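Local coordinates for protein cellulase CEL9M (Clostridium cellulolyticum, PDB 1IA6) that probably hydrolyses internal beta-1,4-glucosidic linkages of cellulose and related beta-glucans as a family 9 glycoside hydrolase, at residues Ile14-Ala19 / Thr386-Gly391; Gly52-Ala57 / Lys99-Tyr104; Gly58-Phe63 / His363-Asn368; Thr253-Asp258 / Leu307-Ala312. All blocks are in the same frame, centred on the assembly; numbering follows the deposited sequence.

Interaction 1. Residues Ile14-Ala19 / Thr386-Gly391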
loop_
_atom_site.group_PDB
_atom_site.type_symbol
_atom_site.label_atom_id
_atom_site.label_comp_id
_atom_site.label_asym_id
_atom_site.label_seq_id
_atom_site.Cartn_x
_atom_site.Cartn_y
_atom_site.Cartn_z
ATOM N N ILE A 14 -1.200 10.522 4.876
ATOM C CA ILE A 14 -0.781 10.816 3.508
ATOM C C ILE A 14 0.619 11.426 3.534
ATOM O O ILE A 14 1.463 11.111 2.699
ATOM C CB ILE A 14 -1.744 11.809 2.838
ATOM C CG1 ILE A 14 -3.131 11.175 2.710
ATOM C CG2 ILE A 14 -1.198 12.230 1.474
ATOM C CD1 ILE A 14 -4.224 12.167 2.346
ATOM N N ILE A 15 0.854 12.302 4.508
ATOM C CA ILE A 15 2.145 12.965 4.669
ATOM C C ILE A 15 3.282 11.967 4.881
ATOM O O ILE A 15 4.411 12.195 4.440
ATOM C CB ILE A 15 2.093 13.954 5.859
ATOM C CG1 ILE A 15 1.440 15.262 5.404
ATOM C CG2 ILE A 15 3.485 14.190 6.423
ATOM C CD1 ILE A 15 1.044 16.183 6.557
ATOM N N PHE A 16 2.979 10.864 5.556
ATOM C CA PHE A 16 3.971 9.825 5.821
ATOM C C PHE A 16 4.813 9.458 4.599
ATOM O O PHE A 16 6.027 9.310 4.697
ATOM C CB PHE A 16 3.285 8.552 6.325
ATOM C CG PHE A 16 4.154 7.330 6.247
ATOM C CD1 PHE A 16 5.222 7.163 7.119
ATOM C CD2 PHE A 16 3.932 6.365 5.265
ATOM C CE1 PHE A 16 6.058 6.054 7.018
ATOM C CE2 PHE A 16 4.761 5.255 5.156
ATOM C CZ PHE A 16 5.826 5.098 6.033
ATOM N N PHE A 17 4.163 9.304 3.452
ATOM C CA PHE A 17 4.870 8.907 2.240
ATOM C C PHE A 17 6.045 9.796 1.857
ATOM O O PHE A 17 6.986 9.333 1.214
ATOM C CB PHE A 17 3.866 8.765 1.097
ATOM C CG PHE A 17 2.926 7.609 1.286
ATOM C CD1 PHE A 17 3.328 6.312 0.977
ATOM C CD2 PHE A 17 1.670 7.801 1.851
ATOM C CE1 PHE A 17 2.496 5.223 1.231
ATOM C CE2 PHE A 17 0.830 6.720 2.110
ATOM C CZ PHE A 17 1.244 5.429 1.800
ATOM N N ASP A 18 6.003 11.063 2.268
ATOM C CA ASP A 18 7.094 11.992 1.989
ATOM C C ASP A 18 8.403 11.484 2.606
ATOM O O ASP A 18 9.488 11.745 2.084
ATOM C CB ASP A 18 6.783 13.384 2.573
ATOM C CG ASP A 18 6.023 14.278 1.605
ATOM O OD1 ASP A 18 5.573 13.783 0.553
ATOM O OD2 ASP A 18 5.872 15.487 1.907
ATOM N N ALA A 19 8.305 10.757 3.714
ATOM C CA ALA A 19 9.505 10.255 4.387
ATOM C C ALA A 19 10.235 9.169 3.612
ATOM O O ALA A 19 11.416 8.918 3.852
ATOM C CB ALA A 19 9.150 9.735 5.781
ATOM N N THR A 386 5.887 11.628 11.135
ATOM C CA THR A 386 4.459 11.914 11.102
ATOM C C THR A 386 3.632 11.017 10.181
ATOM O O THR A 386 3.966 10.841 9.010
ATOM C CB THR A 386 4.224 13.378 10.686
ATOM O OG1 THR A 386 4.942 14.240 11.580
ATOM C CG2 THR A 386 2.737 13.723 10.730
ATOM N N GLY A 387 2.558 10.454 10.732
ATOM C CA GLY A 387 1.650 9.618 9.957
ATOM C C GLY A 387 1.943 8.136 9.800
ATOM O O GLY A 387 1.121 7.405 9.250
ATOM N N ALA A 388 3.087 7.672 10.287
ATOM C CA ALA A 388 3.431 6.262 10.143
ATOM C C ALA A 388 2.628 5.338 11.052
ATOM O O ALA A 388 2.502 5.583 12.249
ATOM C CB ALA A 388 4.927 6.055 10.405
ATOM N N LEU A 389 2.083 4.276 10.465
ATOM C CA LEU A 389 1.345 3.275 11.227
ATOM C C LEU A 389 2.387 2.226 11.624
ATOM O O LEU A 389 3.050 1.647 10.758
ATOM C CB LEU A 389 0.263 2.625 10.357
ATOM C CG LEU A 389 -0.549 1.497 11.010
ATOM C CD1 LEU A 389 -1.436 2.062 12.116
ATOM C CD2 LEU A 389 -1.404 0.813 9.963
ATOM N N VAL A 390 2.552 1.986 12.920
ATOM C CA VAL A 390 3.533 0.996 13.357
ATOM C C VAL A 390 2.964 -0.419 13.327
ATOM O O VAL A 390 1.759 -0.610 13.153
ATOM C CB VAL A 390 4.055 1.304 14.779
ATOM C CG1 VAL A 390 4.768 2.646 14.783
ATOM C CG2 VAL A 390 2.908 1.308 15.771
ATOM N N GLY A 391 3.837 -1.410 13.489
ATOM C CA GLY A 391 3.396 -2.795 13.473
ATOM C C GLY A 391 2.194 -3.041 14.366
ATOM O O GLY A 391 1.177 -3.575 13.920
#
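Phe-16 and Gly-387 bring the two backbones to 4.7 Å between their CA atoms, where helix 6-15 and the helical turn that continues it meet an extended loop without any hydrogen bond between the two segments. The nearest polar approach is a CA-H...O contact: the CA of Phe-16 lies 3.3 Å from the O of Thr-386, and the same oxygen sits at the edge of the Phe-16 ring, near its plane. Gly-387 suits its place twice over. Its phi of 86° would press a CB against the preceding carbonyl oxygen, and the side facing Phe-16 leaves little room, the CB of Phe-16 lying 3.7 Å from the C of Gly-387. With CG of Phe-16 anti to its backbone N (chi1 163°), the ring is carried past the glycine to Ala-388, whose methyl CB meets ring atom CD1 of Phe-16 at 3.5 Å and CE1 at 3.6 Å. The small alanine lets the loop run close beside the ring. At the margin the CG2 methyls of Ile-15 and Thr-386 approach to 4.4 Å. Asn-416 of helix 413-429 touches the Phe-16 ring and also bonds the O of Gly-387 and the N of Leu-389. The contact packs an early helical segment against a late loop inside the (alpha/alpha)6 barrel of family 9 cellulases, the side chain of Ala-388 about 10 Å from that of Glu-410, a predicted catalytic residue.

Interaction 2. Residues Gly52-Ala57 / Lys99-Tyr104. With ZN (zinc ion), chain C.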
loop_
_atom_site.group_PDB
_atom_site.type_symbol
_atom_site.label_atom_id
_atom_site.label_comp_id
_atom_site.label_asym_id
_atom_site.label_seq_id
_atom_site.Cartn_x
_atom_site.Cartn_y
_atom_site.Cartn_z
ATOM N N GLY A 52 13.552 7.735 -8.544
ATOM C CA GLY A 52 12.196 8.057 -8.145
ATOM C C GLY A 52 11.578 6.916 -7.363
ATOM O O GLY A 52 12.283 6.014 -6.907
ATOM N N GLY A 53 10.261 6.943 -7.210
ATOM C CA GLY A 53 9.608 5.885 -6.466
ATOM C C GLY A 53 9.831 6.056 -4.977
ATOM O O GLY A 53 10.271 7.117 -4.525
ATOM N N TYR A 54 9.551 5.006 -4.213
ATOM C CA TYR A 54 9.682 5.074 -2.764
ATOM C C TYR A 54 10.474 3.945 -2.128
ATOM O O TYR A 54 10.457 2.809 -2.605
ATOM C CB TYR A 54 8.297 5.061 -2.110
ATOM C CG TYR A 54 7.393 6.224 -2.442
ATOM C CD1 TYR A 54 6.710 6.282 -3.657
ATOM C CD2 TYR A 54 7.165 7.234 -1.509
ATOM C CE1 TYR A 54 5.812 7.317 -3.926
ATOM C CE2 TYR A 54 6.277 8.267 -1.768
ATOM C CZ TYR A 54 5.601 8.301 -2.975
ATOM O OH TYR A 54 4.691 9.305 -3.209
ATOM N N HIS A 55 11.158 4.267 -1.032
ATOM C CA HIS A 55 11.886 3.262 -0.264
ATOM C C HIS A 55 10.746 2.413 0.293
ATOM O O HIS A 55 9.698 2.949 0.661
ATOM C CB HIS A 55 12.639 3.919 0.890
ATOM C CG HIS A 55 13.681 4.897 0.448
ATOM N ND1 HIS A 55 14.008 6.018 1.182
ATOM C CD2 HIS A 55 14.477 4.917 -0.646
ATOM C CE1 HIS A 55 14.959 6.687 0.557
ATOM N NE2 HIS A 55 15.263 6.040 -0.554
ATOM N N ASP A 56 10.952 1.106 0.382
ATOM C CA ASP A 56 9.901 0.211 0.853
ATOM C C ASP A 56 9.397 0.366 2.287
ATOM O O ASP A 56 8.195 0.496 2.513
ATOM C CB ASP A 56 10.323 -1.246 0.650
ATOM C CG ASP A 56 9.203 -2.217 0.971
ATOM O OD1 ASP A 56 8.188 -2.192 0.251
ATOM O OD2 ASP A 56 9.328 -2.995 1.944
ATOM N N ALA A 57 10.299 0.336 3.260
ATOM C CA ALA A 57 9.867 0.424 4.649
ATOM C C ALA A 57 10.823 1.276 5.467
ATOM O O ALA A 57 10.830 2.499 5.346
ATOM C CB ALA A 57 9.770 -0.986 5.237
ATOM N N LYS A 99 1.347 10.600 -8.147
ATOM C CA LYS A 99 2.124 10.862 -9.349
ATOM C C LYS A 99 3.589 10.493 -9.150
ATOM O O LYS A 99 4.279 10.132 -10.107
ATOM C CB LYS A 99 2.006 12.325 -9.779
ATOM C CG LYS A 99 2.505 12.552 -11.209
ATOM C CD LYS A 99 2.212 13.957 -11.705
ATOM C CE LYS A 99 2.538 14.100 -13.191
ATOM N NZ LYS A 99 3.966 13.792 -13.476
ATOM N N TYR A 100 4.070 10.569 -7.911
ATOM C CA TYR A 100 5.458 10.211 -7.654
ATOM C C TYR A 100 5.617 8.712 -7.921
ATOM O O TYR A 100 6.676 8.260 -8.365
ATOM C CB TYR A 100 5.855 10.534 -6.214
ATOM C CG TYR A 100 7.339 10.798 -6.059
ATOM C CD1 TYR A 100 7.891 12.019 -6.448
ATOM C CD2 TYR A 100 8.194 9.823 -5.552
ATOM C CE1 TYR A 100 9.260 12.264 -6.336
ATOM C CE2 TYR A 100 9.569 10.055 -5.434
ATOM C CZ TYR A 100 10.094 11.276 -5.830
ATOM O OH TYR A 100 11.452 11.509 -5.734
ATOM N N PHE A 101 4.562 7.944 -7.648
ATOM C CA PHE A 101 4.577 6.500 -7.904
ATOM C C PHE A 101 4.516 6.249 -9.411
ATOM O O PHE A 101 5.350 5.542 -9.973
ATOM C CB PHE A 101 3.350 5.797 -7.300
ATOM C CG PHE A 101 3.519 5.339 -5.877
ATOM C CD1 PHE A 101 4.336 4.255 -5.569
ATOM C CD2 PHE A 101 2.806 5.952 -4.853
ATOM C CE1 PHE A 101 4.435 3.784 -4.261
ATOM C CE2 PHE A 101 2.896 5.491 -3.542
ATOM C CZ PHE A 101 3.712 4.404 -3.246
ATOM N N THR A 102 3.511 6.821 -10.065
ATOM C CA THR A 102 3.340 6.574 -11.491
ATOM C C THR A 102 4.474 7.067 -12.380
ATOM O O THR A 102 4.786 6.422 -13.377
ATOM C CB THR A 102 1.973 7.109 -11.995
ATOM O OG1 THR A 102 1.884 8.519 -11.783
ATOM C CG2 THR A 102 0.840 6.420 -11.246
ATOM N N ASP A 103 5.107 8.184 -12.026
ATOM C CA ASP A 103 6.227 8.678 -12.829
ATOM C C ASP A 103 7.315 7.607 -12.848
ATOM O O ASP A 103 7.980 7.386 -13.863
ATOM C CB ASP A 103 6.817 9.960 -12.232
ATOM C CG ASP A 103 6.016 11.200 -12.583
ATOM O OD1 ASP A 103 5.128 11.120 -13.456
ATOM O OD2 ASP A 103 6.293 12.262 -11.989
ATOM N N TYR A 104 7.494 6.953 -11.704
ATOM C CA TYR A 104 8.492 5.902 -11.556
ATOM C C TYR A 104 8.115 4.669 -12.378
ATOM O O TYR A 104 8.960 4.088 -13.057
ATOM C CB TYR A 104 8.637 5.559 -10.066
ATOM C CG TYR A 104 9.481 4.346 -9.741
ATOM C CD1 TYR A 104 10.825 4.274 -10.114
ATOM C CD2 TYR A 104 8.938 3.277 -9.027
ATOM C CE1 TYR A 104 11.607 3.166 -9.779
ATOM C CE2 TYR A 104 9.710 2.167 -8.687
ATOM C CZ TYR A 104 11.042 2.118 -9.066
ATOM O OH TYR A 104 11.803 1.019 -8.729
HETATM ZN ZN ZN C . 16.428 6.805 -2.118
HETATM O O HOH W 1 9.124 9.312 -8.956
#
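Tyr-54 lays its ring across one face of Phe-101, its CE1 3.3 Å above the plane and over the centre, the two planes inclined by 33°. With Tyr-100 they form an aromatic cluster that joins the zinc-binding loop to helix 91-107 of the helical barrel. Tyr-100 and Tyr-54 make a T-shaped (edge-to-face) pair: the edge of Tyr-100 is directed at the face of Tyr-54, with the planes at 74° and the centroids 5.4 Å apart. Having CG beside the backbone N (chi1 -63°) swings the Tyr-54 ring toward the helix although its CB starts off to one side. Aromatic residues fit here because their broad faces cover one another while the phenol hydroxyls still find partners: the OH of Tyr-54 bonds the O of Gln-97, and that of Tyr-100 bonds the backbone O of Cys-22, whose SG binds the zinc.

Glycines let the loop come this close. The CA of Gly-53 makes a CH-pi contact over the face of Tyr-104, 4.0 Å from the ring centroid, where a CB would run into the ring. Two residues further on, His-55 binds the zinc ion through NE2 at 2.1 Å, beside Cys-22, Cys-38 and His-39. A water lying over the face of the Tyr-100 ring ties the backbones together, accepting from the N of Gly-53 at 3.2 Å and donating to the O of Tyr-100 at 2.7 Å.

Interaction 3. Residues Gly58-Phe63 / His363-Asn368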
loop_
_atom_site.group_PDB
_atom_site.type_symbol
_atom_site.label_atom_id
_atom_site.label_comp_id
_atom_site.label_asym_id
_atom_site.label_seq_id
_atom_site.Cartn_x
_atom_site.Cartn_y
_atom_site.Cartn_z
ATOM N N GLY A 58 11.616 0.621 6.307
ATOM C CA GLY A 58 12.590 1.332 7.116
ATOM C C GLY A 58 13.925 1.256 6.402
ATOM O O GLY A 58 14.919 1.845 6.832
ATOM N N ASP A 59 13.932 0.504 5.303
ATOM C CA ASP A 59 15.113 0.320 4.475
ATOM C C ASP A 59 14.994 1.181 3.217
ATOM O O ASP A 59 14.088 2.005 3.108
ATOM C CB ASP A 59 15.285 -1.156 4.096
ATOM C CG ASP A 59 14.040 -1.751 3.464
ATOM O OD1 ASP A 59 13.061 -1.008 3.254
ATOM O OD2 ASP A 59 14.042 -2.967 3.174
ATOM N N HIS A 60 15.884 0.968 2.253
ATOM C CA HIS A 60 15.878 1.797 1.057
ATOM C C HIS A 60 15.682 1.091 -0.275
ATOM O O HIS A 60 15.759 1.717 -1.329
ATOM C CB HIS A 60 17.169 2.616 1.034
ATOM C CG HIS A 60 17.365 3.453 2.260
ATOM N ND1 HIS A 60 18.596 3.626 2.857
ATOM C CD2 HIS A 60 16.484 4.166 3.003
ATOM C CE1 HIS A 60 18.464 4.406 3.916
ATOM N NE2 HIS A 60 17.191 4.748 4.027
ATOM N N VAL A 61 15.422 -0.208 -0.233
ATOM C CA VAL A 61 15.203 -0.968 -1.456
ATOM C C VAL A 61 13.814 -0.667 -2.016
ATOM O O VAL A 61 12.873 -0.418 -1.262
ATOM C CB VAL A 61 15.309 -2.483 -1.184
ATOM C CG1 VAL A 61 15.002 -3.276 -2.454
ATOM C CG2 VAL A 61 16.702 -2.813 -0.671
ATOM N N LYS A 62 13.694 -0.674 -3.340
ATOM C CA LYS A 62 12.406 -0.449 -3.977
ATOM C C LYS A 62 11.953 -1.813 -4.495
ATOM O O LYS A 62 12.441 -2.295 -5.515
ATOM C CB LYS A 62 12.546 0.579 -5.109
ATOM C CG LYS A 62 13.108 1.908 -4.595
ATOM C CD LYS A 62 13.089 3.036 -5.623
ATOM C CE LYS A 62 14.147 2.854 -6.693
ATOM N NZ LYS A 62 14.328 4.112 -7.476
ATOM N N PHE A 63 11.050 -2.443 -3.742
ATOM C CA PHE A 63 10.501 -3.763 -4.061
ATOM C C PHE A 63 9.238 -3.609 -4.900
ATOM O O PHE A 63 8.276 -2.988 -4.466
ATOM C CB PHE A 63 10.157 -4.517 -2.770
ATOM C CG PHE A 63 11.356 -5.022 -2.010
ATOM C CD1 PHE A 63 12.096 -6.101 -2.489
ATOM C CD2 PHE A 63 11.726 -4.439 -0.805
ATOM C CE1 PHE A 63 13.188 -6.594 -1.773
ATOM C CE2 PHE A 63 12.817 -4.925 -0.079
ATOM C CZ PHE A 63 13.548 -6.004 -0.565
ATOM N N HIS A 363 11.238 1.712 13.409
ATOM C CA HIS A 363 12.318 1.053 12.682
ATOM C C HIS A 363 12.397 1.733 11.318
ATOM O O HIS A 363 11.894 1.220 10.320
ATOM C CB HIS A 363 12.011 -0.436 12.520
ATOM C CG HIS A 363 13.130 -1.217 11.909
ATOM N ND1 HIS A 363 14.403 -1.229 12.438
ATOM C CD2 HIS A 363 13.171 -2.011 10.813
ATOM C CE1 HIS A 363 15.180 -1.995 11.693
ATOM N NE2 HIS A 363 14.456 -2.482 10.701
ATOM N N HIS A 364 13.029 2.902 11.288
ATOM C CA HIS A 364 13.142 3.691 10.067
ATOM C C HIS A 364 14.482 4.426 10.086
ATOM O O HIS A 364 14.737 5.258 10.955
ATOM C CB HIS A 364 11.961 4.670 10.016
ATOM C CG HIS A 364 11.801 5.384 8.709
ATOM N ND1 HIS A 364 12.501 6.528 8.393
ATOM C CD2 HIS A 364 10.988 5.139 7.654
ATOM C CE1 HIS A 364 12.124 6.959 7.201
ATOM N NE2 HIS A 364 11.206 6.134 6.732
ATOM N N ARG A 365 15.340 4.113 9.122
ATOM C CA ARG A 365 16.665 4.721 9.067
ATOM C C ARG A 365 16.693 6.246 8.991
ATOM O O ARG A 365 17.375 6.891 9.787
ATOM C CB ARG A 365 17.462 4.113 7.907
ATOM C CG ARG A 365 17.864 2.666 8.172
ATOM C CD ARG A 365 18.420 1.977 6.938
ATOM N NE ARG A 365 18.900 0.631 7.249
ATOM C CZ ARG A 365 18.124 -0.405 7.552
ATOM N NH1 ARG A 365 16.803 -0.276 7.589
ATOM N NH2 ARG A 365 18.675 -1.581 7.827
ATOM N N ALA A 366 15.960 6.826 8.048
ATOM C CA ALA A 366 15.952 8.281 7.908
ATOM C C ALA A 366 15.435 8.988 9.164
ATOM O O ALA A 366 16.067 9.925 9.658
ATOM C CB ALA A 366 15.119 8.687 6.694
ATOM N N ALA A 367 14.292 8.543 9.682
ATOM C CA ALA A 367 13.714 9.153 10.879
ATOM C C ALA A 367 14.612 8.982 12.105
ATOM O O ALA A 367 14.740 9.895 12.919
ATOM C CB ALA A 367 12.329 8.560 11.162
ATOM N N ASN A 368 15.231 7.812 12.238
ATOM C CA ASN A 368 16.110 7.551 13.375
ATOM C C ASN A 368 17.193 8.631 13.448
ATOM O O ASN A 368 17.451 9.195 14.515
ATOM C CB ASN A 368 16.730 6.159 13.248
ATOM C CG ASN A 368 17.649 5.825 14.403
ATOM O OD1 ASN A 368 18.865 5.919 14.284
ATOM N ND2 ASN A 368 17.066 5.444 15.533
HETATM O O HOH W 2 15.008 5.440 5.743
#
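The carbonyl oxygen of Gly-58 is gripped twice by Arg-365, once from its side chain and once from its backbone. NH1 of Arg-365 donates to the O of Gly-58 over 2.9 Å, with that oxygen in the guanidinium plane, yet the nitrogen stands above the carbonyl plane and misses the lone pairs. The backbone N of Arg-365 makes a longer but straighter bond to the O of Gly-58, 3.3 Å with 168° at the hydrogen, and this one lies in the carbonyl plane on a lone pair. The arginine chain is extended from CG to NE and curls back at chi4 (70°), which returns NH1 to the oxygen that its own backbone holds. NE also bonds the O of Tyr-128, which helps to hold the guanidinium in place.

Gly-58 fits because a CB would run into the O of His-363, which instead takes a CA-H...O contact of 3.3 Å from the CA of Gly-58. The ring of His-60 lies against the arginine chain, its CE1 3.9 Å from CD of Arg-365; its ND1 bonds OE1 of Gln-135, and a water links its NE2 to the N of Ala-366. His-364 is the N-cap: its ND1 accepts from the N of Ala-367 at 3.0 Å, nearly in the ring plane, and its NE2 bonds Asn-20. The arrangement is that of a side-chain-capped helix start docked on a loop carbonyl, the side chain of His-60 about 5 Å from the zinc ion.

Interaction 4. Residues Thr253-Asp258 / Leu307-Ala312. With CA (calcium ion), chain B; SO4 (sulfate ion), chain E.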
loop_
_atom_site.group_PDB
_atom_site.type_symbol
_atom_site.label_atom_id
_atom_site.label_comp_id
_atom_site.label_asym_id
_atom_site.label_seq_id
_atom_site.Cartn_x
_atom_site.Cartn_y
_atom_site.Cartn_z
ATOM N N THR A 253 -6.886 -11.516 4.304
ATOM C CA THR A 253 -7.418 -10.197 4.002
ATOM C C THR A 253 -6.603 -9.574 2.878
ATOM O O THR A 253 -5.673 -10.189 2.350
ATOM C CB THR A 253 -7.384 -9.265 5.242
ATOM O OG1 THR A 253 -8.059 -8.037 4.936
ATOM C CG2 THR A 253 -5.951 -8.957 5.650
ATOM N N MET A 254 -6.965 -8.358 2.502
ATOM C CA MET A 254 -6.255 -7.652 1.451
ATOM C C MET A 254 -4.845 -7.283 1.905
ATOM O O MET A 254 -4.660 -6.676 2.959
ATOM C CB MET A 254 -7.015 -6.378 1.077
ATOM C CG MET A 254 -6.238 -5.431 0.172
ATOM S SD MET A 254 -7.221 -3.980 -0.257
ATOM C CE MET A 254 -6.970 -2.961 1.183
ATOM N N CYS A 255 -3.855 -7.659 1.106
ATOM C CA CYS A 255 -2.464 -7.333 1.403
ATOM C C CYS A 255 -1.654 -7.495 0.122
ATOM O O CYS A 255 -2.183 -7.952 -0.895
ATOM C CB CYS A 255 -1.911 -8.218 2.529
ATOM S SG CYS A 255 -1.916 -9.990 2.220
ATOM N N TRP A 256 -0.380 -7.127 0.166
ATOM C CA TRP A 256 0.449 -7.191 -1.029
ATOM C C TRP A 256 0.462 -8.526 -1.767
ATOM O O TRP A 256 0.629 -8.550 -2.984
ATOM C CB TRP A 256 1.893 -6.753 -0.720
ATOM C CG TRP A 256 2.590 -7.555 0.333
ATOM C CD1 TRP A 256 2.647 -7.282 1.669
ATOM C CD2 TRP A 256 3.318 -8.773 0.141
ATOM N NE1 TRP A 256 3.367 -8.256 2.322
ATOM C CE2 TRP A 256 3.788 -9.183 1.407
ATOM C CE3 TRP A 256 3.617 -9.560 -0.981
ATOM C CZ2 TRP A 256 4.543 -10.351 1.586
ATOM C CZ3 TRP A 256 4.366 -10.720 -0.804
ATOM C CH2 TRP A 256 4.820 -11.102 0.471
ATOM N N ASP A 257 0.267 -9.632 -1.052
ATOM C CA ASP A 257 0.295 -10.950 -1.690
ATOM C C ASP A 257 -1.073 -11.541 -2.013
ATOM O O ASP A 257 -1.198 -12.353 -2.927
ATOM C CB ASP A 257 1.061 -11.942 -0.801
ATOM C CG ASP A 257 1.274 -13.291 -1.471
ATOM O OD1 ASP A 257 1.697 -13.312 -2.644
ATOM O OD2 ASP A 257 1.035 -14.333 -0.822
ATOM N N ASP A 258 -2.094 -11.126 -1.271
ATOM C CA ASP A 258 -3.441 -11.660 -1.463
ATOM C C ASP A 258 -4.467 -10.587 -1.815
ATOM O O ASP A 258 -4.873 -9.794 -0.965
ATOM C CB ASP A 258 -3.860 -12.414 -0.192
ATOM C CG ASP A 258 -5.264 -12.989 -0.274
ATOM O OD1 ASP A 258 -5.833 -13.055 -1.382
ATOM O OD2 ASP A 258 -5.794 -13.384 0.783
ATOM N N LEU A 307 -1.684 -4.295 12.768
ATOM C CA LEU A 307 -2.584 -3.165 12.511
ATOM C C LEU A 307 -2.796 -2.972 11.013
ATOM O O LEU A 307 -3.857 -2.522 10.576
ATOM C CB LEU A 307 -2.030 -1.882 13.135
ATOM C CG LEU A 307 -1.901 -1.940 14.663
ATOM C CD1 LEU A 307 -1.345 -0.623 15.179
ATOM C CD2 LEU A 307 -3.265 -2.223 15.286
ATOM N N ARG A 308 -1.778 -3.311 10.232
ATOM C CA ARG A 308 -1.853 -3.211 8.782
ATOM C C ARG A 308 -3.015 -4.083 8.291
ATOM O O ARG A 308 -3.794 -3.667 7.433
ATOM C CB ARG A 308 -0.507 -3.653 8.175
ATOM C CG ARG A 308 -0.513 -4.083 6.712
ATOM C CD ARG A 308 -0.783 -5.573 6.590
ATOM N NE ARG A 308 0.179 -6.388 7.337
ATOM C CZ ARG A 308 1.398 -6.720 6.914
ATOM N NH1 ARG A 308 1.847 -6.310 5.733
ATOM N NH2 ARG A 308 2.168 -7.493 7.670
ATOM N N TYR A 309 -3.146 -5.283 8.853
ATOM C CA TYR A 309 -4.225 -6.183 8.457
ATOM C C TYR A 309 -5.598 -5.680 8.890
ATOM O O TYR A 309 -6.554 -5.747 8.119
ATOM C CB TYR A 309 -3.995 -7.585 9.032
ATOM C CG TYR A 309 -2.816 -8.308 8.422
ATOM C CD1 TYR A 309 -2.703 -8.449 7.039
ATOM C CD2 TYR A 309 -1.816 -8.862 9.224
ATOM C CE1 TYR A 309 -1.628 -9.121 6.467
ATOM C CE2 TYR A 309 -0.733 -9.540 8.659
ATOM C CZ TYR A 309 -0.648 -9.662 7.279
ATOM O OH TYR A 309 0.412 -10.324 6.701
ATOM N N ALA A 310 -5.700 -5.184 10.123
ATOM C CA ALA A 310 -6.978 -4.685 10.626
ATOM C C ALA A 310 -7.483 -3.501 9.801
ATOM O O ALA A 310 -8.678 -3.407 9.493
ATOM C CB ALA A 310 -6.847 -4.289 12.099
ATOM N N ALA A 311 -6.571 -2.601 9.440
ATOM C CA ALA A 311 -6.929 -1.433 8.639
ATOM C C ALA A 311 -7.345 -1.832 7.223
ATOM O O ALA A 311 -8.303 -1.289 6.678
ATOM C CB ALA A 311 -5.754 -0.457 8.580
ATOM N N ALA A 312 -6.617 -2.776 6.631
ATOM C CA ALA A 312 -6.910 -3.236 5.275
ATOM C C ALA A 312 -8.288 -3.895 5.166
ATOM O O ALA A 312 -9.045 -3.613 4.237
ATOM C CB ALA A 312 -5.822 -4.205 4.803
HETATM CA CA CA B . -1.219 -12.204 -5.362
HETATM S S SO4 E . 5.274 -8.491 5.714
HETATM O O1 SO4 E . 6.608 -7.958 6.063
HETATM O O2 SO4 E . 4.538 -7.481 4.930
HETATM O O3 SO4 E . 4.536 -8.802 6.957
HETATM O O4 SO4 E . 5.437 -9.729 4.919
HETATM O O HOH W 3 -1.126 -9.910 -4.566
HETATM O O HOH W 4 1.127 -11.901 -5.006
#
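Trp-256 and Arg-308 meet through a bound sulfate, probably from the crystallisation liquor. The indole NE1 of Trp-256 donates to sulfate O2 at 3.0 Å, and NH1 of Arg-308 donates to the same O2, also at 3.0 Å, along a nearly straight line of 168°. NH2 of Arg-308 completes a forked grip on O3 at 2.8 Å, so the anion lies at the edge of the guanidinium, its sulfur in the plane. Bends at chi2 (-90°) and chi3 (-57°) fold the Arg-308 chain so that NE sits 3.2 Å above the centre of the Tyr-309 ring. NE bonds the O of Gly-305, NH2 the O of Trp-304, and NH1 forms a salt bridge with Asp-414, which together fix the rotation of the group.

Behind this polar layer the packing is apolar. The CG2 methyl of Thr-253 lies 3.6 Å from CD1 of Tyr-309, leaving its OG1 to bond Glu-313, while CB of Cys-255 touches the ring's edge. Ala-312 is small enough for its CB to come 3.3 Å from the O of Met-254, and the flexible Met-254 chain brings CE alongside that methyl.

One residue beyond Trp-256 the loop enters the calcium site: the O of Asp-257 binds the ion at 2.4 Å, with Ser-208, Asp-211 and Asp-212 as further ligands. Indole and guanidinium N-H groups converging on one sulfate oxygen make a donor-rich site that holds an anion, the side chain of Arg-308 about 7 Å from that of Glu-410, predicted to be catalytic.

From the N terminus, helix 6-15 leads into interaction 1, which closes across 366 residues onto a late loop and encloses the other three. The zinc-binding loop follows. Its first part, 52-57, closes a short loop onto helix 91-107 in interaction 2, and its continuation, 58-63, reaches over to 363-368 in interaction 3, so these two cross. Asp-56 N probably bonds Val-61 O between them. Interaction 4, which begins after interaction 2 has closed, lies within the span of interaction 3 and joins the calcium-site loop to helix 306-323. Gly-391 O probably bonds Leu-307 N, linking interactions 1 and 4, while interactions 2 and 3 stay about 8 Å from interaction 4 at nearest atoms.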